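Side-chain contacts in uncharacterized protein (Bacteroides ovatus CL02T12C04, PDB 6PTM), which probably acts as an exo-carrageenase of glycoside hydrolase family 42, hydrolysing carrageenan chains from their ends: residues Pro210-Glu215 with Lys272-Tyr277; Met452-Met457 with Trp494-His499; Leu564-Thr569 with Glu588-Ser593. All coordinates share one frame; numbering follows the deposited sequence.

Along the chain the three contacts follow one another in series. Contacts 1 and 2 each pair helices that follow neighbouring strands of the eight-stranded barrel: helices 210-218 and 261-278 follow strands 192-197 and 225-230, while helices 448-460 and 486-498 follow strands 421-423 and 466-471. Their centres lie 36 Å apart. Contact 3 joins the five-stranded parallel sheet beyond the barrel to the end of helix 579-590, with its centre 47 Å from contact 1 and on the opposite side of the chain's centre. Contacts 2 and 3, only 13 Å apart between centres, touch where Phe456 CE1 meets Tyr568 CD2 at 3.8 Å, edge-to-face, so barrel and second domain pack directly against each other here.

Contact 1 of 3, residues Pro210-Glu215 with Lys272-Tyr277; sequences PKVINE and KGTVPY
Ile213 and Tyr277 carry most of this contact, the isoleucine using both of its branches. Its CG1 stands beside the backbone N and anti to the carbonyl carbon (chi1 -56°), an arrangement that brings its two arms to different places on the same tyrosine. Along one arm, Ile213 CD1 comes within 3.7 Å of Gly273 O and 4.1 Å of Tyr277 CE2; it approaches the ring obliquely. On the other arm, Ile213 CG2 lies 3.8 Å from Tyr277 OH, so the isoleucine touches the phenol end of the ring, at CE2 beside the hydroxyl-bearing carbon and at the hydroxyl. Tyr277 is placed for this by a chi1 of -70°, which sets its CG beside the backbone N, and the carbonyl oxygens of Gly273 and Thr274 lie in the ring plane at its edge.

One residue earlier, Val212 meets Thr274 methyl to methyl, CG1 to CG2 at 4.2 Å. The threonine hydroxyl takes no part in that meeting, since OG1 is hydrogen-bonded to Leu270 O in the preceding turn. Beneath the pair, Val212 touches Phe194 and Thr274 touches Met196, both on barrel strand 192-197.

The two helical segments run nearly parallel, with axes 13° apart and 10.3 Å between them at closest approach. Their helices follow neighbouring strands of the (beta/alpha)8 barrel, 192-197 and 225-230, with the short helix 236-241 between them in the chain. Near Pro276 the second helix is kinked, and Tyr277 N bonds to Thr274 O at 3.0 Å. Between the segments the touching groups are methyls, a ring and oxygens, without a directional bond; cohesion here therefore rests on van der Waals packing.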
loop_
_atom_site.group_PDB
_atom_site.type_symbol
_atom_site.label_atom_id
_atom_site.label_comp_id
_atom_site.label_asym_id
_atom_site.label_seq_id
_atom_site.Cartn_x
_atom_site.Cartn_y
_atom_site.Cartn_z
ATOM N N PRO A 210 1.734 24.622 25.370
ATOM C CA PRO A 210 1.133 25.847 24.822
ATOM C C PRO A 210 1.340 26.096 23.323
ATOM O O PRO A 210 0.426 26.594 22.729
ATOM C CB PRO A 210 1.802 26.948 25.655
ATOM C CG PRO A 210 1.910 26.277 27.007
ATOM C CD PRO A 210 2.429 24.884 26.635
ATOM N N LYS A 211 2.487 25.713 22.764
ATOM C CA LYS A 211 2.809 25.870 21.320
ATOM C C LYS A 211 1.792 25.071 20.503
ATOM O O LYS A 211 1.353 25.565 19.436
ATOM C CB LYS A 211 4.244 25.402 21.040
ATOM C CG LYS A 211 4.728 25.564 19.602
ATOM C CD LYS A 211 6.169 25.077 19.364
ATOM C CE LYS A 211 6.820 25.605 18.095
ATOM N N VAL A 212 1.364 23.917 21.018
ATOM C CA VAL A 212 0.416 23.020 20.303
ATOM C C VAL A 212 -0.995 23.610 20.415
ATOM O O VAL A 212 -1.719 23.705 19.404
ATOM C CB VAL A 212 0.514 21.577 20.857
ATOM C CG1 VAL A 212 -0.560 20.696 20.270
ATOM C CG2 VAL A 212 1.870 20.979 20.584
ATOM N N ILE A 213 -1.401 24.037 21.610
ATOM C CA ILE A 213 -2.718 24.718 21.768
ATOM C C ILE A 213 -2.802 25.926 20.818
ATOM O O ILE A 213 -3.857 26.095 20.169
ATOM C CB ILE A 213 -2.957 25.126 23.228
ATOM C CG1 ILE A 213 -2.852 23.942 24.196
ATOM C CG2 ILE A 213 -4.282 25.840 23.377
ATOM C CD1 ILE A 213 -3.824 22.834 23.876
ATOM N N ASN A 214 -1.775 26.784 20.799
ATOM C CA ASN A 214 -1.764 28.004 19.956
ATOM C C ASN A 214 -1.967 27.610 18.490
ATOM O O ASN A 214 -2.798 28.270 17.804
ATOM C CB ASN A 214 -0.462 28.792 20.116
ATOM C CG ASN A 214 -0.424 29.547 21.430
ATOM O OD1 ASN A 214 -1.465 29.847 21.979
ATOM N ND2 ASN A 214 0.752 29.919 21.911
ATOM N N GLU A 215 -1.266 26.575 18.028
ATOM C CA GLU A 215 -1.362 26.149 16.613
ATOM C C GLU A 215 -2.791 25.701 16.343
ATOM O O GLU A 215 -3.399 26.188 15.370
ATOM C CB GLU A 215 -0.349 25.058 16.326
ATOM C CG GLU A 215 0.096 25.066 14.888
ATOM C CD GLU A 215 0.958 23.870 14.539
ATOM O OE1 GLU A 215 1.737 23.393 15.426
ATOM O OE2 GLU A 215 0.820 23.392 13.407
ATOM N N LYS A 272 -7.440 13.933 24.510
ATOM C CA LYS A 272 -8.408 14.787 25.254
ATOM C C LYS A 272 -8.053 16.268 25.053
ATOM O O LYS A 272 -8.964 17.057 24.848
ATOM C CB LYS A 272 -8.309 14.334 26.715
ATOM C CG LYS A 272 -9.198 14.968 27.766
ATOM C CD LYS A 272 -9.060 14.221 29.102
ATOM C CE LYS A 272 -8.901 15.112 30.311
ATOM N NZ LYS A 272 -10.108 15.946 30.512
ATOM N N GLY A 273 -6.767 16.616 25.032
ATOM C CA GLY A 273 -6.319 18.015 25.070
ATOM C C GLY A 273 -6.154 18.609 23.682
ATOM O O GLY A 273 -5.939 19.845 23.601
ATOM N N THR A 274 -6.254 17.786 22.626
ATOM C CA THR A 274 -5.954 18.218 21.244
ATOM C C THR A 274 -7.157 17.972 20.336
ATOM O O THR A 274 -7.526 18.893 19.613
ATOM C CB THR A 274 -4.682 17.541 20.707
ATOM O OG1 THR A 274 -4.854 16.116 20.688
ATOM C CG2 THR A 274 -3.467 17.921 21.528
ATOM N N VAL A 275 -7.726 16.768 20.342
ATOM C CA VAL A 275 -8.721 16.367 19.310
ATOM C C VAL A 275 -9.952 17.263 19.354
ATOM O O VAL A 275 -10.457 17.558 18.279
ATOM C CB VAL A 275 -9.017 14.852 19.365
ATOM C CG1 VAL A 275 -10.258 14.446 18.599
ATOM C CG2 VAL A 275 -7.814 14.099 18.862
ATOM N N PRO A 276 -10.456 17.814 20.493
ATOM C CA PRO A 276 -11.576 18.759 20.431
ATOM C C PRO A 276 -11.381 19.962 19.489
ATOM O O PRO A 276 -12.335 20.440 18.976
ATOM C CB PRO A 276 -11.718 19.231 21.889
ATOM C CG PRO A 276 -11.293 18.001 22.660
ATOM C CD PRO A 276 -10.075 17.523 21.888
ATOM N N TYR A 277 -10.153 20.401 19.258
ATOM C CA TYR A 277 -9.840 21.516 18.337
ATOM C C TYR A 277 -9.901 21.060 16.875
ATOM O O TYR A 277 -10.065 21.929 15.999
ATOM C CB TYR A 277 -8.450 22.063 18.640
ATOM C CG TYR A 277 -8.342 22.799 19.947
ATOM C CD1 TYR A 277 -8.832 24.084 20.089
ATOM C CD2 TYR A 277 -7.738 22.214 21.041
ATOM C CE1 TYR A 277 -8.690 24.780 21.284
ATOM C CE2 TYR A 277 -7.599 22.886 22.247
ATOM C CZ TYR A 277 -8.068 24.188 22.369
ATOM O OH TYR A 277 -7.932 24.838 23.576
#

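Contact 2 of 3, residues Met452-Met457 with Trp494-His499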
loop_
_atom_site.group_PDB
_atom_site.type_symbol
_atom_site.label_atom_id
_atom_site.label_comp_id
_atom_site.label_asym_id
_atom_site.label_seq_id
_atom_site.Cartn_x
_atom_site.Cartn_y
_atom_site.Cartn_z
ATOM N N MET A 452 -0.512 -8.096 -4.364
ATOM C CA MET A 452 -1.022 -9.167 -3.466
ATOM C C MET A 452 -1.437 -8.597 -2.112
ATOM O O MET A 452 -2.534 -8.923 -1.708
ATOM C CB MET A 452 -0.017 -10.290 -3.250
ATOM C CG MET A 452 -0.687 -11.478 -2.643
ATOM S SD MET A 452 0.421 -12.902 -2.541
ATOM C CE MET A 452 1.468 -12.434 -1.163
ATOM N N ALA A 453 -0.648 -7.751 -1.450
ATOM C CA ALA A 453 -1.056 -7.195 -0.128
ATOM C C ALA A 453 -2.297 -6.276 -0.278
ATOM O O ALA A 453 -3.208 -6.358 0.563
ATOM C CB ALA A 453 0.090 -6.483 0.537
ATOM N N TYR A 454 -2.335 -5.406 -1.296
ATOM C CA TYR A 454 -3.515 -4.554 -1.618
ATOM C C TYR A 454 -4.747 -5.464 -1.794
ATOM O O TYR A 454 -5.848 -5.158 -1.256
ATOM C CB TYR A 454 -3.156 -3.634 -2.798
ATOM C CG TYR A 454 -2.366 -2.404 -2.392
ATOM C CD1 TYR A 454 -1.733 -2.312 -1.151
ATOM C CD2 TYR A 454 -2.242 -1.324 -3.247
ATOM C CE1 TYR A 454 -1.024 -1.182 -0.785
ATOM C CE2 TYR A 454 -1.526 -0.190 -2.893
ATOM C CZ TYR A 454 -0.939 -0.106 -1.652
ATOM O OH TYR A 454 -0.278 1.037 -1.307
ATOM N N ASP A 455 -4.589 -6.558 -2.541
ATOM C CA ASP A 455 -5.705 -7.500 -2.816
ATOM C C ASP A 455 -6.180 -8.144 -1.502
ATOM O O ASP A 455 -7.407 -8.366 -1.350
ATOM C CB ASP A 455 -5.328 -8.518 -3.902
ATOM C CG ASP A 455 -5.281 -7.904 -5.299
ATOM O OD1 ASP A 455 -5.730 -6.725 -5.427
ATOM O OD2 ASP A 455 -4.764 -8.586 -6.240
ATOM N N PHE A 456 -5.274 -8.410 -0.571
ATOM C CA PHE A 456 -5.647 -8.964 0.746
ATOM C C PHE A 456 -6.445 -7.893 1.518
ATOM O O PHE A 456 -7.541 -8.198 2.034
ATOM C CB PHE A 456 -4.415 -9.524 1.457
ATOM C CG PHE A 456 -4.718 -10.083 2.822
ATOM C CD1 PHE A 456 -5.233 -11.365 2.966
ATOM C CD2 PHE A 456 -4.572 -9.297 3.963
ATOM C CE1 PHE A 456 -5.542 -11.866 4.230
ATOM C CE2 PHE A 456 -4.854 -9.816 5.226
ATOM C CZ PHE A 456 -5.351 -11.090 5.359
ATOM N N MET A 457 -5.900 -6.689 1.626
ATOM C CA MET A 457 -6.546 -5.564 2.341
ATOM C C MET A 457 -7.948 -5.298 1.721
ATOM O O MET A 457 -8.912 -5.113 2.483
ATOM C CB MET A 457 -5.659 -4.321 2.238
ATOM C CG MET A 457 -4.417 -4.355 3.066
ATOM S SD MET A 457 -3.383 -2.876 2.709
ATOM C CE MET A 457 -1.743 -3.581 2.550
ATOM N N TRP A 494 -0.338 3.643 -11.474
ATOM C CA TRP A 494 -1.532 3.157 -12.199
ATOM C C TRP A 494 -1.917 1.782 -11.618
ATOM O O TRP A 494 -3.104 1.547 -11.265
ATOM C CB TRP A 494 -1.242 3.106 -13.707
ATOM C CG TRP A 494 -2.459 2.774 -14.503
ATOM C CD1 TRP A 494 -2.995 1.545 -14.701
ATOM C CD2 TRP A 494 -3.318 3.703 -15.181
ATOM N NE1 TRP A 494 -4.122 1.638 -15.461
ATOM C CE2 TRP A 494 -4.343 2.948 -15.780
ATOM C CE3 TRP A 494 -3.306 5.086 -15.350
ATOM C CZ2 TRP A 494 -5.359 3.542 -16.509
ATOM C CZ3 TRP A 494 -4.307 5.679 -16.073
ATOM C CH2 TRP A 494 -5.329 4.916 -16.636
ATOM N N LEU A 495 -0.944 0.875 -11.553
ATOM C CA LEU A 495 -1.193 -0.502 -11.089
ATOM C C LEU A 495 -1.709 -0.475 -9.639
ATOM O O LEU A 495 -2.748 -1.111 -9.343
ATOM C CB LEU A 495 0.103 -1.305 -11.262
ATOM C CG LEU A 495 0.069 -2.751 -10.789
ATOM C CD1 LEU A 495 -0.893 -3.579 -11.618
ATOM C CD2 LEU A 495 1.485 -3.321 -10.783
ATOM N N ALA A 496 -1.047 0.274 -8.753
ATOM C CA ALA A 496 -1.449 0.367 -7.342
ATOM C C ALA A 496 -2.903 0.868 -7.262
ATOM O O ALA A 496 -3.706 0.323 -6.442
ATOM C CB ALA A 496 -0.513 1.261 -6.574
ATOM N N THR A 497 -3.263 1.810 -8.131
ATOM C CA THR A 497 -4.623 2.388 -8.140
ATOM C C THR A 497 -5.630 1.338 -8.622
ATOM O O THR A 497 -6.706 1.226 -8.006
ATOM C CB THR A 497 -4.688 3.692 -8.942
ATOM O OG1 THR A 497 -3.713 4.570 -8.379
ATOM C CG2 THR A 497 -6.085 4.257 -8.835
ATOM N N ILE A 498 -5.282 0.556 -9.639
ATOM C CA ILE A 498 -6.153 -0.567 -10.080
ATOM C C ILE A 498 -6.448 -1.497 -8.882
ATOM O O ILE A 498 -7.589 -1.999 -8.781
ATOM C CB ILE A 498 -5.548 -1.298 -11.282
ATOM C CG1 ILE A 498 -5.576 -0.408 -12.538
ATOM C CG2 ILE A 498 -6.225 -2.654 -11.485
ATOM C CD1 ILE A 498 -6.945 -0.078 -13.068
ATOM N N HIS A 499 -5.480 -1.706 -7.985
ATOM C CA HIS A 499 -5.600 -2.644 -6.846
ATOM C C HIS A 499 -6.161 -1.948 -5.591
ATOM O O HIS A 499 -6.153 -2.595 -4.524
ATOM C CB HIS A 499 -4.261 -3.327 -6.644
ATOM C CG HIS A 499 -3.918 -4.341 -7.706
ATOM N ND1 HIS A 499 -4.039 -5.707 -7.480
ATOM C CD2 HIS A 499 -3.485 -4.198 -8.984
ATOM C CE1 HIS A 499 -3.665 -6.368 -8.557
ATOM N NE2 HIS A 499 -3.307 -5.448 -9.517
HETATM O O HOH W 1 -7.684 -5.045 -4.850
#
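Asp455 and His499 meet through a hydrogen bond in which His499 ND1 donates to Asp455 OD1 at 2.8 Å, with an N-H...O angle of 153°. OD1 receives it on its syn side but out of the carboxylate plane, and carboxylate and imidazole planes lie 24° apart. Asp455 CG stands beside its backbone N (chi1 -73°), which swings the carboxylate across to the ring edge. A water fastens the same corner, donating to Asp455 OD1 at 2.6 Å and to His499 O at 2.9 Å. Alongside, Tyr454 CB packs 4.0 Å from His499 CB, and Ala496 O lies in the plane of the Tyr454 ring at its edge, 3.9 Å from CD2.

Both segments belong to consecutive outer helices of the (beta/alpha)8 barrel, 448-460 and 486-498, with His499 just past the end of the second. Replacing Asp455 by an alanine would probably leave His499 ND1 without its acceptor and the ring freer to turn.

In the next shell, Tyr587 OH bonds Asp455 OD2, while Glu708 OE1 bonds His499 NE2 from the C-terminal antiparallel sheet. Held between two carboxylates, the buried imidazole is likely to favour the protonated form. The hydroxyl of Tyr454 reaches inward to the barrel wall, where Asn423 OD1 and Asn468 ND2 bond it.

Contact 3 of 3, residues Leu564-Thr569 with Glu588-Ser593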
loop_
_atom_site.group_PDB
_atom_site.type_symbol
_atom_site.label_atom_id
_atom_site.label_comp_id
_atom_site.label_asym_id
_atom_site.label_seq_id
_atom_site.Cartn_x
_atom_site.Cartn_y
_atom_site.Cartn_z
ATOM N N LEU A 564 -12.100 -15.732 -7.357
ATOM C CA LEU A 564 -11.275 -16.784 -6.748
ATOM C C LEU A 564 -10.658 -16.175 -5.497
ATOM O O LEU A 564 -10.016 -15.062 -5.596
ATOM C CB LEU A 564 -10.229 -17.273 -7.747
ATOM C CG LEU A 564 -10.787 -17.962 -8.992
ATOM C CD1 LEU A 564 -9.677 -18.191 -10.002
ATOM C CD2 LEU A 564 -11.462 -19.282 -8.636
ATOM N N ARG A 565 -10.863 -16.852 -4.372
ATOM C CA ARG A 565 -10.300 -16.426 -3.065
ATOM C C ARG A 565 -9.305 -17.467 -2.577
ATOM O O ARG A 565 -9.685 -18.640 -2.401
ATOM C CB ARG A 565 -11.422 -16.216 -2.054
ATOM C CG ARG A 565 -12.425 -15.165 -2.482
ATOM C CD ARG A 565 -11.794 -13.857 -2.941
ATOM N NE ARG A 565 -12.872 -12.900 -3.147
ATOM C CZ ARG A 565 -13.350 -12.082 -2.213
ATOM N NH1 ARG A 565 -12.819 -12.014 -0.997
ATOM N NH2 ARG A 565 -14.306 -11.240 -2.535
ATOM N N ILE A 566 -8.078 -17.038 -2.332
ATOM C CA ILE A 566 -7.034 -17.915 -1.752
ATOM C C ILE A 566 -7.257 -17.913 -0.256
ATOM O O ILE A 566 -7.206 -16.817 0.314
ATOM C CB ILE A 566 -5.648 -17.398 -2.137
ATOM C CG1 ILE A 566 -5.448 -17.486 -3.645
ATOM C CG2 ILE A 566 -4.539 -18.105 -1.393
ATOM C CD1 ILE A 566 -4.240 -16.757 -4.083
ATOM N N PHE A 567 -7.405 -19.085 0.358
ATOM C CA PHE A 567 -7.578 -19.191 1.828
ATOM C C PHE A 567 -6.295 -18.812 2.568
ATOM O O PHE A 567 -5.207 -19.292 2.225
ATOM C CB PHE A 567 -8.032 -20.574 2.277
ATOM C CG PHE A 567 -8.614 -20.525 3.661
ATOM C CD1 PHE A 567 -7.862 -20.894 4.757
ATOM C CD2 PHE A 567 -9.877 -19.991 3.862
ATOM C CE1 PHE A 567 -8.405 -20.797 6.030
ATOM C CE2 PHE A 567 -10.391 -19.838 5.141
ATOM C CZ PHE A 567 -9.664 -20.274 6.215
ATOM N N TYR A 568 -6.430 -17.917 3.551
ATOM C CA TYR A 568 -5.316 -17.439 4.405
ATOM C C TYR A 568 -5.696 -17.704 5.863
ATOM O O TYR A 568 -6.831 -17.415 6.301
ATOM C CB TYR A 568 -4.978 -15.954 4.186
ATOM C CG TYR A 568 -3.940 -15.451 5.153
ATOM C CD1 TYR A 568 -2.603 -15.703 4.928
ATOM C CD2 TYR A 568 -4.275 -14.805 6.335
ATOM C CE1 TYR A 568 -1.636 -15.337 5.850
ATOM C CE2 TYR A 568 -3.306 -14.397 7.249
ATOM C CZ TYR A 568 -1.981 -14.690 7.021
ATOM O OH TYR A 568 -0.982 -14.301 7.878
ATOM N N THR A 569 -4.780 -18.252 6.636
ATOM C CA THR A 569 -4.969 -18.371 8.110
ATOM C C THR A 569 -3.646 -18.136 8.833
ATOM O O THR A 569 -2.624 -18.693 8.415
ATOM C CB THR A 569 -5.559 -19.716 8.534
ATOM O OG1 THR A 569 -5.658 -19.671 9.968
ATOM C CG2 THR A 569 -4.773 -20.904 8.024
ATOM N N GLU A 588 0.372 -15.793 -7.754
ATOM C CA GLU A 588 1.088 -15.566 -9.048
ATOM C C GLU A 588 0.505 -16.487 -10.133
ATOM O O GLU A 588 0.298 -16.052 -11.299
ATOM C CB GLU A 588 2.567 -15.844 -8.832
ATOM C CG GLU A 588 3.426 -15.688 -10.059
ATOM C CD GLU A 588 4.902 -15.890 -9.769
ATOM O OE1 GLU A 588 5.259 -16.948 -9.183
ATOM O OE2 GLU A 588 5.691 -15.011 -10.143
ATOM N N LYS A 589 0.254 -17.734 -9.764
ATOM C CA LYS A 589 -0.285 -18.751 -10.688
ATOM C C LYS A 589 -1.645 -18.296 -11.206
ATOM O O LYS A 589 -1.909 -18.538 -12.361
ATOM C CB LYS A 589 -0.340 -20.109 -9.982
ATOM C CG LYS A 589 -0.693 -21.251 -10.897
ATOM C CD LYS A 589 0.413 -21.516 -11.907
ATOM C CE LYS A 589 0.227 -22.811 -12.652
ATOM N NZ LYS A 589 1.383 -23.015 -13.561
ATOM N N LEU A 590 -2.465 -17.626 -10.388
ATOM C CA LEU A 590 -3.855 -17.290 -10.760
ATOM C C LEU A 590 -3.967 -15.871 -11.346
ATOM O O LEU A 590 -4.963 -15.605 -11.956
ATOM C CB LEU A 590 -4.767 -17.431 -9.536
ATOM C CG LEU A 590 -4.909 -18.824 -8.917
ATOM C CD1 LEU A 590 -5.856 -18.751 -7.724
ATOM C CD2 LEU A 590 -5.383 -19.855 -9.933
ATOM N N ASN A 591 -2.995 -14.994 -11.138
ATOM C CA ASN A 591 -3.170 -13.525 -11.268
ATOM C C ASN A 591 -3.024 -12.993 -12.705
ATOM O O ASN A 591 -3.274 -11.765 -12.910
ATOM C CB ASN A 591 -2.159 -12.741 -10.440
ATOM C CG ASN A 591 -2.561 -11.288 -10.347
ATOM O OD1 ASN A 591 -3.706 -11.007 -10.010
ATOM N ND2 ASN A 591 -1.652 -10.388 -10.681
ATOM N N PHE A 592 -2.700 -13.834 -13.687
ATOM C CA PHE A 592 -2.479 -13.351 -15.072
ATOM C C PHE A 592 -3.490 -14.001 -16.009
ATOM O O PHE A 592 -3.143 -14.228 -17.162
ATOM C CB PHE A 592 -1.015 -13.588 -15.485
ATOM C CG PHE A 592 -0.048 -12.889 -14.575
ATOM C CD1 PHE A 592 0.379 -13.504 -13.407
ATOM C CD2 PHE A 592 0.357 -11.597 -14.831
ATOM C CE1 PHE A 592 1.227 -12.855 -12.541
ATOM C CE2 PHE A 592 1.219 -10.952 -13.965
ATOM C CZ PHE A 592 1.633 -11.573 -12.806
ATOM N N SER A 593 -4.731 -14.189 -15.559
ATOM C CA SER A 593 -5.817 -14.827 -16.354
ATOM C C SER A 593 -6.978 -13.849 -16.582
ATOM O O SER A 593 -8.064 -14.329 -16.922
ATOM C CB SER A 593 -6.302 -16.101 -15.686
ATOM O OG SER A 593 -5.243 -17.022 -15.526
#
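Leu564 opens the strand with its CB directed toward the helix end, and its CD1 touches Leu590 CD1 at 4.5 Å. The two alpha-carbons, Leu564 CA and Leu590 CA, are 8.5 Å apart, a gap filled by the leucine branches meeting methyl to methyl. Arg565 follows on the other face of the strand: its CB points away from the helix, and its NE is bonded to Lys562 O and its NH1 to Phe599 O.

Ile566 returns to the helix-facing side. Its CG1 lies 4.3 Å from Leu590 CD1, the same methyl that Leu564 touches, so this single carbon of Leu590 serves both strand residues. Leu590 reaches them in an extended form: CG stands beside the backbone N (chi1 -63°) and CD1 continues anti to CA (chi2 -180°), which carries the methyl out from the helix toward the sheet.

These segments are the opening strand and the end of the last helix in a beta-alpha-beta crossover: strand 564-567, helices 570-575 and 579-590, then strand 597-600, which lies parallel and adjacent to the first in a five-stranded sheet of order 2-1-3-4-5. A parallel alpha/beta domain after the barrel is consistent with the second domain of family 42 beta-galactosidases. Leu590 also packs on Ile597, so it covers both strands that its helix connects.

Beyond Ile566 the chain leaves the helix end behind, and Phe567 packs on Ile615 and Val617 of strand 614-617. The hydroxyl of Tyr568 is hydrogen-bonded to Ser573 OG and Arg405 NH2. At Thr569 the strand region gives way to helix 570-575, and the threonine takes the N-cap position, its OG1 bonded to the backbone N of Ala571.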